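Local coordinates for Slr1438 protein (Synechocystis sp., PDB 3K25), which is of unknown function but may bind carbohydrate and act as an isomerase, perhaps as an aldose 1-epimerase, at residues I179-Y184 and L208-I213. Numbering follows the deposited sequence.
Sequences IPANDY and LAFTQI
The Phe210 ring is clasped between Ile179 and Tyr184. Methyl CG2 of Ile179 sits over the centre of one face, 3.7 Å from the Phe210 ring centroid and only 6° off the normal. With CG2 anti to the backbone N, CG1 of Ile179 swings beside that N and carries CD1 out to the rim, 3.5 Å from Phe210 CZ. Over the opposite face lies Tyr184 CB, off centre toward the rim and 3.3 Å from Phe210 CE1. The two aromatic planes meet obliquely, at 57°. Tyr184 CG lies between its backbone N and carbonyl carbon (chi1 65°), which lays the ring alongside Leu208 while CB stays over Phe210; Leu208 CD1 comes to 3.3 Å from Tyr184 CE2. Ala181 CB adds a smaller contact, 3.6 Å from Phe210 CD1. Beyond the strands, Pro180 centres an inverse gamma turn; Pro180 CG lies 4.0 Å from Ile213 CB, and Ile213 CA makes a CA-H...O contact to Pro180 O. Cut back to alanine, Phe210 would probably leave Ile179 CG2 and Tyr184 CB facing a gap where their common partner had been. Strands 183-186 and 205-210 are antiparallel neighbours, joined by a backbone hydrogen bond between Ala209 and Leu185; Tyr195 meets Phe210 edge-to-face, and His193 meets the Tyr184 ring. Across the two segments the side-chain chemistry is apolar, so cohesion between these side chains probably rests on CH-pi contacts and van der Waals fit.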
# COMPACT_ATOMS: atom_id res chain seq x y z
N ILE A 179 17.36 -0.58 4.94
CA ILE A 179 16.63 0.65 4.70
C ILE A 179 17.66 1.75 4.48
O ILE A 179 18.55 1.95 5.30
CB ILE A 179 15.76 0.97 5.92
CG1 ILE A 179 14.89 -0.25 6.25
CG2 ILE A 179 14.93 2.21 5.65
CD1 ILE A 179 14.17 -0.18 7.59
N PRO A 180 17.56 2.48 3.35
CA PRO A 180 18.48 3.57 2.98
C PRO A 180 18.23 4.91 3.66
O PRO A 180 17.87 5.90 3.02
CB PRO A 180 18.31 3.66 1.48
CG PRO A 180 16.83 3.41 1.33
CD PRO A 180 16.56 2.26 2.30
N ALA A 181 18.43 4.93 4.97
CA ALA A 181 18.25 6.13 5.77
C ALA A 181 19.25 6.14 6.91
O ALA A 181 19.98 5.18 7.12
CB ALA A 181 16.84 6.18 6.34
N ASN A 182 19.28 7.23 7.67
CA ASN A 182 20.19 7.35 8.79
C ASN A 182 19.41 7.65 10.05
O ASN A 182 19.94 7.56 11.16
CB ASN A 182 21.21 8.46 8.52
CG ASN A 182 22.21 8.09 7.43
OD1 ASN A 182 22.79 7.00 7.44
ND2 ASN A 182 22.42 9.00 6.49
N ASP A 183 18.14 8.00 9.88
CA ASP A 183 17.27 8.33 11.00
C ASP A 183 15.83 7.96 10.67
O ASP A 183 15.48 7.84 9.50
CB ASP A 183 17.32 9.82 11.29
CG ASP A 183 18.68 10.29 11.72
OD1 ASP A 183 19.15 9.83 12.79
OD2 ASP A 183 19.29 11.12 11.00
N TYR A 184 15.02 7.77 11.69
CA TYR A 184 13.61 7.46 11.47
C TYR A 184 12.75 8.23 12.46
O TYR A 184 13.25 8.90 13.36
CB TYR A 184 13.34 5.96 11.58
CG TYR A 184 13.57 5.33 12.93
CD1 TYR A 184 14.77 4.69 13.24
CD2 TYR A 184 12.56 5.33 13.90
CE1 TYR A 184 14.95 4.06 14.47
CE2 TYR A 184 12.74 4.71 15.13
CZ TYR A 184 13.93 4.07 15.41
OH TYR A 184 14.10 3.45 16.63
N LEU A 208 7.84 3.03 12.40
CA LEU A 208 8.86 3.97 11.94
C LEU A 208 8.66 4.59 10.55
O LEU A 208 8.32 3.90 9.58
CB LEU A 208 10.23 3.29 11.99
CG LEU A 208 10.61 2.45 13.22
CD1 LEU A 208 9.96 3.01 14.49
CD2 LEU A 208 10.15 1.02 13.01
N ALA A 209 8.88 5.90 10.47
CA ALA A 209 8.76 6.63 9.21
C ALA A 209 10.11 7.24 8.80
O ALA A 209 10.55 8.24 9.37
CB ALA A 209 7.71 7.73 9.35
N PHE A 210 10.77 6.61 7.83
CA PHE A 210 12.04 7.11 7.32
C PHE A 210 11.71 8.10 6.20
O PHE A 210 11.49 7.70 5.06
CB PHE A 210 12.85 5.95 6.75
CG PHE A 210 13.12 4.85 7.73
CD1 PHE A 210 14.31 4.84 8.47
CD2 PHE A 210 12.22 3.81 7.90
CE1 PHE A 210 14.59 3.80 9.35
CE2 PHE A 210 12.49 2.77 8.78
CZ PHE A 210 13.68 2.76 9.50
N THR A 211 11.68 9.39 6.51
CA THR A 211 11.35 10.36 5.48
C THR A 211 12.56 10.93 4.74
O THR A 211 12.41 11.87 3.94
CB THR A 211 10.54 11.53 6.06
OG1 THR A 211 11.34 12.24 7.01
CG2 THR A 211 9.28 11.00 6.75
N GLN A 212 13.74 10.37 4.98
CA GLN A 212 14.98 10.82 4.34
C GLN A 212 15.74 9.60 3.85
O GLN A 212 16.58 9.04 4.57
CB GLN A 212 15.83 11.59 5.34
CG GLN A 212 16.98 12.37 4.73
CD GLN A 212 16.51 13.50 3.85
OE1 GLN A 212 15.65 14.29 4.25
NE2 GLN A 212 17.06 13.59 2.65
N ILE A 213 15.46 9.18 2.62
CA ILE A 213 16.10 7.99 2.06
C ILE A 213 17.06 8.29 0.93
O ILE A 213 16.85 9.22 0.15
CB ILE A 213 15.04 6.96 1.57
CG1 ILE A 213 14.12 7.60 0.52
CG2 ILE A 213 14.24 6.44 2.77
CD1 ILE A 213 13.03 6.68 0.03